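Local structure of beta-glucanase (3WVJ) at residues N44-L49 with Q205-Y210; S70-G75 with V211-N216; G75-R80 with F151-D156. The protein hydrolyses beta-1,4-linkages in mixed-linked beta-1,3-1,4-glucans such as lichenan, as a family 16 endoglucanase with a beta-jellyroll fold. All blocks are in the same frame, centred on the assembly; numbering follows the deposited sequence.

Interaction 1 (N44-L49 with Q205-Y210); sequences NGKMIL and QAEYEY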
# COMPACT_ATOMS: atom_id res chain seq x y z
N ASN A 44 12.48 15.78 0.75
CA ASN A 44 12.59 15.97 -0.72
C ASN A 44 11.31 15.94 -1.49
O ASN A 44 11.25 15.45 -2.66
CB ASN A 44 13.56 15.05 -1.42
CG ASN A 44 14.73 14.67 -0.58
OD1 ASN A 44 14.61 13.81 0.30
ND2 ASN A 44 15.87 15.24 -0.87
N GLY A 45 10.29 16.46 -0.84
CA GLY A 45 8.95 16.35 -1.38
C GLY A 45 8.26 15.02 -1.14
O GLY A 45 7.07 14.85 -1.56
N LYS A 46 8.96 14.10 -0.46
CA LYS A 46 8.42 12.71 -0.28
C LYS A 46 8.09 12.25 1.15
O LYS A 46 8.56 12.83 2.11
CB LYS A 46 9.29 11.72 -1.05
CG LYS A 46 9.42 12.27 -2.47
CD LYS A 46 10.66 11.89 -3.15
CE LYS A 46 10.84 12.90 -4.29
NZ LYS A 46 12.24 12.85 -4.73
N MET A 47 7.17 11.28 1.26
CA MET A 47 6.97 10.59 2.48
C MET A 47 7.86 9.35 2.38
O MET A 47 7.92 8.67 1.32
CB MET A 47 5.50 10.26 2.62
CG MET A 47 5.16 9.54 3.91
SD MET A 47 5.37 7.74 3.76
CE MET A 47 3.84 7.25 2.98
N ILE A 48 8.60 9.07 3.45
CA ILE A 48 9.57 7.96 3.43
C ILE A 48 9.11 6.93 4.49
O ILE A 48 8.76 7.30 5.60
CB ILE A 48 10.97 8.50 3.66
CG1 ILE A 48 11.23 9.49 2.56
CG2 ILE A 48 12.01 7.40 3.58
CD1 ILE A 48 12.66 9.55 2.17
N LEU A 49 9.00 5.65 4.10
CA LEU A 49 8.84 4.59 5.05
C LEU A 49 10.17 3.90 5.17
O LEU A 49 10.78 3.54 4.15
CB LEU A 49 7.79 3.54 4.55
CG LEU A 49 6.37 4.05 4.34
CD1 LEU A 49 5.51 2.82 3.94
CD2 LEU A 49 5.82 4.66 5.61
N GLN A 205 14.04 1.66 2.34
CA GLN A 205 12.96 2.66 2.31
C GLN A 205 12.19 2.60 1.01
O GLN A 205 12.72 2.27 -0.04
CB GLN A 205 13.46 4.10 2.46
CG GLN A 205 14.78 4.29 3.18
CD GLN A 205 15.30 5.73 3.13
OE1 GLN A 205 15.71 6.20 2.08
NE2 GLN A 205 15.25 6.44 4.29
N ALA A 206 10.93 2.96 1.11
CA ALA A 206 10.05 3.17 -0.01
C ALA A 206 9.68 4.66 0.13
O ALA A 206 9.50 5.17 1.24
CB ALA A 206 8.79 2.29 0.12
N GLU A 207 9.47 5.31 -1.01
CA GLU A 207 9.20 6.75 -1.04
C GLU A 207 7.96 7.04 -1.86
O GLU A 207 7.66 6.36 -2.86
CB GLU A 207 10.41 7.45 -1.60
CG GLU A 207 11.74 6.93 -1.08
CD GLU A 207 12.88 7.83 -1.53
OE1 GLU A 207 12.61 8.75 -2.31
OE2 GLU A 207 14.03 7.65 -1.10
N TYR A 208 7.18 7.99 -1.40
CA TYR A 208 5.88 8.28 -2.01
C TYR A 208 5.83 9.78 -2.26
O TYR A 208 6.16 10.51 -1.37
CB TYR A 208 4.75 7.87 -1.04
CG TYR A 208 4.77 6.37 -0.67
CD1 TYR A 208 3.87 5.49 -1.26
CD2 TYR A 208 5.71 5.83 0.23
CE1 TYR A 208 3.87 4.14 -0.95
CE2 TYR A 208 5.76 4.46 0.51
CZ TYR A 208 4.79 3.63 -0.08
OH TYR A 208 4.72 2.27 0.14
N GLU A 209 5.38 10.23 -3.42
CA GLU A 209 5.22 11.69 -3.63
C GLU A 209 3.81 12.17 -3.38
O GLU A 209 3.61 13.29 -2.95
CB GLU A 209 5.61 12.11 -5.04
CG GLU A 209 6.98 11.66 -5.49
CD GLU A 209 7.35 12.31 -6.79
OE1 GLU A 209 6.48 13.07 -7.31
OE2 GLU A 209 8.49 12.12 -7.27
N TYR A 210 2.83 11.33 -3.72
CA TYR A 210 1.43 11.72 -3.52
C TYR A 210 0.48 10.52 -3.49
O TYR A 210 0.88 9.38 -3.78
CB TYR A 210 0.94 12.73 -4.57
CG TYR A 210 0.79 12.29 -6.03
CD1 TYR A 210 -0.16 11.33 -6.42
CD2 TYR A 210 1.56 12.89 -7.03
CE1 TYR A 210 -0.28 10.94 -7.75
CE2 TYR A 210 1.42 12.53 -8.35
CZ TYR A 210 0.49 11.57 -8.69
OH TYR A 210 0.36 11.23 -10.00
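Tyr-208 buries more surface here than any other residue, its ring lying beside Met-47 and crossed by Leu-49. The methyl CE of Met-47 comes within 3.6 Å of Tyr-208 CD2. Two bends in the methionine chain, chi2 -86° and chi3 -82°, fold that methyl back to the ring and leave SD 5.0 Å from the Tyr-208 centroid, an oblique Met-aromatic contact. Further out, Leu-49 CD1 packs obliquely on Tyr-208 CE2 at 3.8 Å. The phenol end is tied down elsewhere, by a hydrogen bond with the carbonyl of Ser-92.

Behind these side chains the backbones pair antiparallel. Met-47 and Tyr-208 exchange two N-H...O bonds of 2.9 Å, from N of each to O of the other, and Leu-49 and Ala-206 form the next hydrogen-bonded pair.

Lys-46 works on the other face, running alongside Glu-209. Its NZ stays 4.6 Å from Glu-209 OE2, close enough for the opposite charges probably to attract, but too far for a salt bridge. An apolar inner face of Met-47, Leu-49 and Tyr-208, backed by Met-183 and Leu-185 of strand 179-187, with charged residues outside, is typical of a jellyroll beta-sandwich.

Interaction 2 (S70-G75 with V211-N216); sequences SFFGYG and VKYYPN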
# COMPACT_ATOMS: atom_id res chain seq x y z
N SER A 70 -9.93 9.28 6.94
CA SER A 70 -11.15 9.11 6.17
C SER A 70 -11.25 7.76 5.44
O SER A 70 -10.25 7.11 5.10
CB SER A 70 -11.27 10.22 5.13
OG SER A 70 -11.42 11.50 5.79
N PHE A 71 -12.51 7.40 5.18
CA PHE A 71 -12.84 6.24 4.38
C PHE A 71 -13.24 6.78 3.02
O PHE A 71 -13.82 7.90 2.96
CB PHE A 71 -14.03 5.60 5.03
CG PHE A 71 -13.71 4.86 6.28
CD1 PHE A 71 -13.48 3.47 6.22
CD2 PHE A 71 -13.75 5.51 7.51
CE1 PHE A 71 -13.19 2.77 7.39
CE2 PHE A 71 -13.43 4.83 8.69
CZ PHE A 71 -13.18 3.46 8.63
N PHE A 72 -12.96 6.02 1.94
CA PHE A 72 -13.21 6.45 0.56
C PHE A 72 -13.97 5.36 -0.17
O PHE A 72 -13.67 4.18 0.01
CB PHE A 72 -11.90 6.70 -0.16
CG PHE A 72 -11.05 7.81 0.51
CD1 PHE A 72 -11.03 9.09 0.01
CD2 PHE A 72 -10.29 7.52 1.63
CE1 PHE A 72 -10.27 10.10 0.62
CE2 PHE A 72 -9.55 8.50 2.25
CZ PHE A 72 -9.53 9.79 1.75
N GLY A 73 -14.91 5.77 -1.02
CA GLY A 73 -15.75 4.81 -1.78
C GLY A 73 -15.26 4.44 -3.19
O GLY A 73 -14.07 4.60 -3.52
N TYR A 74 -16.17 3.89 -4.01
CA TYR A 74 -15.88 3.70 -5.46
C TYR A 74 -15.16 4.91 -6.10
O TYR A 74 -15.30 6.04 -5.64
CB TYR A 74 -17.16 3.39 -6.22
CG TYR A 74 -17.77 2.13 -5.71
CD1 TYR A 74 -17.02 0.96 -5.63
CD2 TYR A 74 -19.11 2.10 -5.24
CE1 TYR A 74 -17.59 -0.24 -5.17
CE2 TYR A 74 -19.67 0.91 -4.78
CZ TYR A 74 -18.91 -0.23 -4.72
OH TYR A 74 -19.44 -1.40 -4.26
N GLY A 75 -14.37 4.67 -7.14
CA GLY A 75 -13.62 5.75 -7.79
C GLY A 75 -12.18 5.34 -8.09
O GLY A 75 -11.82 4.15 -7.96
N VAL A 211 -0.75 10.82 -3.12
CA VAL A 211 -1.90 9.93 -3.17
C VAL A 211 -3.07 10.84 -3.56
O VAL A 211 -3.23 11.98 -3.01
CB VAL A 211 -2.14 9.35 -1.79
CG1 VAL A 211 -3.57 8.86 -1.65
CG2 VAL A 211 -1.16 8.25 -1.49
N LYS A 212 -3.82 10.40 -4.56
CA LYS A 212 -4.99 11.11 -5.09
C LYS A 212 -6.15 10.16 -5.22
O LYS A 212 -5.99 8.94 -5.56
CB LYS A 212 -4.67 11.77 -6.43
CG LYS A 212 -3.64 12.87 -6.34
CD LYS A 212 -3.05 13.24 -7.69
CE LYS A 212 -2.22 14.51 -7.56
NZ LYS A 212 -1.72 14.96 -8.89
N TYR A 213 -7.33 10.66 -4.88
CA TYR A 213 -8.58 9.94 -5.11
C TYR A 213 -9.57 10.82 -5.90
O TYR A 213 -9.80 12.02 -5.57
CB TYR A 213 -9.16 9.41 -3.79
CG TYR A 213 -10.66 9.07 -3.83
CD1 TYR A 213 -11.09 7.77 -4.15
CD2 TYR A 213 -11.65 10.04 -3.55
CE1 TYR A 213 -12.43 7.44 -4.18
CE2 TYR A 213 -12.98 9.71 -3.59
CZ TYR A 213 -13.35 8.41 -3.89
OH TYR A 213 -14.65 8.07 -3.97
N TYR A 214 -10.09 10.23 -6.97
CA TYR A 214 -11.09 10.87 -7.80
C TYR A 214 -12.37 10.02 -7.79
O TYR A 214 -12.36 8.87 -8.24
CB TYR A 214 -10.58 11.05 -9.23
CG TYR A 214 -9.26 11.76 -9.37
CD1 TYR A 214 -9.17 13.17 -9.31
CD2 TYR A 214 -8.10 11.03 -9.59
CE1 TYR A 214 -7.95 13.83 -9.43
CE2 TYR A 214 -6.87 11.66 -9.73
CZ TYR A 214 -6.80 13.06 -9.66
OH TYR A 214 -5.57 13.65 -9.81
N PRO A 215 -13.47 10.59 -7.28
CA PRO A 215 -14.69 9.83 -7.15
C PRO A 215 -15.32 9.57 -8.50
O PRO A 215 -16.13 8.67 -8.64
CB PRO A 215 -15.59 10.74 -6.32
CG PRO A 215 -14.79 11.95 -5.98
CD PRO A 215 -13.66 12.02 -6.94
N ASN A 216 -14.91 10.32 -9.51
CA ASN A 216 -15.60 10.34 -10.79
C ASN A 216 -14.79 9.76 -11.95
O ASN A 216 -15.28 8.95 -12.72
CB ASN A 216 -15.87 11.78 -11.15
CG ASN A 216 -14.58 12.57 -11.27
OD1 ASN A 216 -13.80 12.69 -10.29
ND2 ASN A 216 -14.29 13.04 -12.48
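Gly-75 and Pro-215 bring the two backbones closest, their CA atoms 4.3 Å apart, and from there the chains diverge. Segment 70-75 turns a corner at Ser-70, keeps a weakly bonded strand at about Phe-71 and Phe-72, and then runs as a loop to Gly-75. Segment 211-216 is the last part of strand 204-214 and leaves it at Pro-215. No regular strand pairing joins the two. Gly-75 has a positive phi, and its CA sits 3.4 Å from Tyr-214 O, so the two chains pass tightly here.

Tyr-213 fills the angle between the diverging chains and buries the most surface. Its CG stands opposite the backbone N (chi1 160°), which carries the ring toward the 70-75 loop. There its hydroxyl donates a 2.7 Å hydrogen bond from Tyr-213 OH to Tyr-74 O, arriving 27° out of the carbonyl plane. The carbonyl of Gly-73 lies at the ring's edge, its O 3.3 Å from Tyr-213 CE1.

Phe-72 takes one face of the tyrosine ring. Its edge points at that face in a T-shaped pair, with planes at 62°, and CD1 of Phe-72 lies 3.7 Å from Tyr-213 CD2. CB of Phe-72 adds a CH-pi contact over the same ring, 4.2 Å from the Tyr-213 centroid. On the opposite face sits the backbone N of Pro-215, near the rim. Phe-8 and Ile-181 continue the packing round Phe-72, while Tyr-77 meets Tyr-213 edge-to-face.

This is an aromatic cluster at the end of a beta-sandwich, where the chain crosses between strands 61-72 and 75-82 of the jellyroll and a tyrosine of strand 204-214 holds the connection.

Interaction 3 (G75-R80 with F151-D156); sequences GYYEVR and FEWRPD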
# COMPACT_ATOMS: atom_id res chain seq x y z
N GLY A 75 -14.37 4.67 -7.14
CA GLY A 75 -13.62 5.75 -7.79
C GLY A 75 -12.18 5.34 -8.09
O GLY A 75 -11.82 4.15 -7.96
N TYR A 76 -11.37 6.34 -8.46
CA TYR A 76 -9.99 6.13 -8.95
C TYR A 76 -8.96 6.57 -7.91
O TYR A 76 -8.97 7.75 -7.46
CB TYR A 76 -9.72 6.81 -10.31
CG TYR A 76 -8.31 6.59 -10.81
CD1 TYR A 76 -7.81 5.28 -11.09
CD2 TYR A 76 -7.44 7.66 -10.94
CE1 TYR A 76 -6.52 5.09 -11.53
CE2 TYR A 76 -6.15 7.48 -11.38
CZ TYR A 76 -5.68 6.21 -11.67
OH TYR A 76 -4.35 6.09 -12.10
N TYR A 77 -8.11 5.61 -7.54
CA TYR A 77 -7.10 5.81 -6.51
C TYR A 77 -5.74 5.83 -7.21
O TYR A 77 -5.43 4.94 -8.02
CB TYR A 77 -7.12 4.68 -5.49
CG TYR A 77 -8.36 4.60 -4.61
CD1 TYR A 77 -8.29 4.88 -3.23
CD2 TYR A 77 -9.59 4.22 -5.16
CE1 TYR A 77 -9.42 4.78 -2.43
CE2 TYR A 77 -10.71 4.08 -4.38
CZ TYR A 77 -10.63 4.37 -3.02
OH TYR A 77 -11.75 4.21 -2.25
N GLU A 78 -4.93 6.85 -6.92
CA GLU A 78 -3.61 6.86 -7.54
C GLU A 78 -2.51 7.22 -6.58
O GLU A 78 -2.65 8.16 -5.81
CB GLU A 78 -3.60 7.80 -8.74
CG GLU A 78 -2.32 7.75 -9.53
CD GLU A 78 -2.37 8.67 -10.73
OE1 GLU A 78 -2.90 8.24 -11.79
OE2 GLU A 78 -1.87 9.80 -10.64
N VAL A 79 -1.41 6.49 -6.66
CA VAL A 79 -0.23 6.79 -5.90
C VAL A 79 0.91 7.07 -6.89
O VAL A 79 0.96 6.45 -7.95
CB VAL A 79 0.11 5.61 -4.94
CG1 VAL A 79 0.49 4.30 -5.69
CG2 VAL A 79 1.19 6.01 -3.95
N ARG A 80 1.82 7.96 -6.56
CA ARG A 80 3.11 8.06 -7.24
C ARG A 80 4.19 7.72 -6.20
O ARG A 80 4.22 8.32 -5.11
CB ARG A 80 3.34 9.47 -7.83
CG ARG A 80 4.79 9.71 -8.31
CD ARG A 80 4.94 11.10 -8.95
NE ARG A 80 4.86 10.84 -10.37
CZ ARG A 80 5.89 10.64 -11.17
NH1 ARG A 80 7.14 10.84 -10.77
NH2 ARG A 80 5.64 10.29 -12.41
N PHE A 151 -5.85 2.21 -9.18
CA PHE A 151 -6.98 1.37 -9.57
C PHE A 151 -8.28 2.16 -9.58
O PHE A 151 -8.49 3.03 -8.71
CB PHE A 151 -7.12 0.16 -8.66
CG PHE A 151 -7.01 0.48 -7.19
CD1 PHE A 151 -8.16 0.75 -6.42
CD2 PHE A 151 -5.77 0.46 -6.55
CE1 PHE A 151 -8.08 1.01 -5.06
CE2 PHE A 151 -5.68 0.75 -5.20
CZ PHE A 151 -6.83 1.03 -4.44
N GLU A 152 -9.13 1.92 -10.57
CA GLU A 152 -10.51 2.42 -10.49
C GLU A 152 -11.28 1.25 -9.92
O GLU A 152 -11.36 0.18 -10.53
CB GLU A 152 -11.10 2.86 -11.82
CG GLU A 152 -12.50 3.51 -11.64
CD GLU A 152 -13.36 3.61 -12.91
OE1 GLU A 152 -13.35 2.69 -13.75
OE2 GLU A 152 -14.09 4.61 -13.09
N TRP A 153 -11.83 1.47 -8.74
CA TRP A 153 -12.69 0.55 -8.04
C TRP A 153 -14.13 0.90 -8.26
O TRP A 153 -14.57 2.05 -8.00
CB TRP A 153 -12.36 0.59 -6.56
CG TRP A 153 -13.23 -0.24 -5.64
CD1 TRP A 153 -13.81 -1.51 -5.87
CD2 TRP A 153 -13.55 0.08 -4.25
NE1 TRP A 153 -14.49 -1.95 -4.75
CE2 TRP A 153 -14.40 -1.03 -3.75
CE3 TRP A 153 -13.31 1.18 -3.43
CZ2 TRP A 153 -14.93 -1.02 -2.46
CZ3 TRP A 153 -13.83 1.16 -2.13
CH2 TRP A 153 -14.62 0.10 -1.66
N ARG A 154 -14.89 -0.10 -8.70
CA ARG A 154 -16.32 0.05 -9.01
C ARG A 154 -17.07 -1.17 -8.48
O ARG A 154 -16.47 -2.16 -8.05
CB ARG A 154 -16.56 0.26 -10.51
CG ARG A 154 -16.04 1.57 -11.09
CD ARG A 154 -16.96 2.74 -10.76
NE ARG A 154 -16.24 4.00 -10.81
CZ ARG A 154 -16.64 5.12 -10.20
NH1 ARG A 154 -17.78 5.11 -9.48
NH2 ARG A 154 -15.91 6.25 -10.27
N PRO A 155 -18.40 -1.09 -8.46
CA PRO A 155 -19.11 -2.20 -7.80
C PRO A 155 -18.84 -3.56 -8.44
O PRO A 155 -18.87 -4.60 -7.76
CB PRO A 155 -20.59 -1.81 -7.97
CG PRO A 155 -20.56 -0.32 -8.22
CD PRO A 155 -19.30 -0.04 -8.96
N ASP A 156 -18.53 -3.59 -9.73
CA ASP A 156 -18.34 -4.88 -10.40
C ASP A 156 -16.90 -5.16 -10.78
O ASP A 156 -16.62 -6.22 -11.35
CB ASP A 156 -19.17 -4.92 -11.68
CG ASP A 156 -20.62 -5.29 -11.42
OD1 ASP A 156 -20.89 -5.96 -10.42
OD2 ASP A 156 -21.52 -4.93 -12.24
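Gly-75 and Trp-153 exchange two backbone hydrogen bonds, Gly-75 N to Trp-153 O and Trp-153 N to Gly-75 O, both at 2.8 Å. They belong to strands 75-80 and 151-154, which pair antiparallel at 152°. Tyr-77 and Phe-151 form the next hydrogen-bonded pair, its clearest bond running 2.9 Å from Tyr-77 N to Phe-151 O.

Aromatic contacts fill the face carrying Tyr-77, Phe-151 and Trp-153. The first two rings lie nearly parallel, planes 19° apart, but are slid so far that they barely overlap; CD2 of Tyr-77 is 3.5 Å from Phe-151 CE1. Over one face of the Phe-151 ring, toward its rim, lies CB of Tyr-77, a CH-pi contact. Phe-151 CG sits between the backbone N and the carbonyl carbon (chi1 46°), the rotamer that swings its ring beneath Tyr-77. At the indole edge, Tyr-77 OH lies in plane, 3.6 Å from Trp-153 CE3, while that hydroxyl is hydrogen-bonded with Gly-73 O.

The face of Tyr-76 and Glu-152 is more polar. Arg-154 NE makes a salt bridge of 3.2 Å with Glu-152 OE2, meeting the carboxylate from above its plane. Bent at chi2, the arginine lays one guanidinium face over Gly-75, with NH2 3.4 Å from Gly-75 CA; NH2 also bonds Pro-215 O. Tyr-76 OH donates to Glu-78 OE1 at 2.6 Å, on the anti lone pair of OE1. Glu-152 OE1 has Tyr-157 OH as a second partner.

The chemistry thus sets a mainly aromatic face against one that mixes a tyrosine ring with buried carboxylates, whose charge is probably eased by hydroxyl and guanidinium donors.

Strand 204-214 ties the set together. Interactions 1 and 2 use successive parts of it, residues 205-210 and 211-214, with centres about 20 Å apart, and strand 75-82 of interaction 3 pairs with it along the other edge. Tyr-210 OH meets Glu-78 OE2 at 2.7 Å, and Glu-209 and Tyr-210 together face Arg-80 in a classic beta bulge, Glu-209 N lying 2.8 Å from Arg-80 O. Interactions 2 and 3, centres about 7 Å apart, share Gly-75; there Tyr-214 O accepts from Tyr-76 N at 2.7 Å. Bound bis-tris propane is about 10, 14 and 12 Å from the side chains of Leu-49, Phe-72 and Phe-151, touching none, so they lie in the body of the fold.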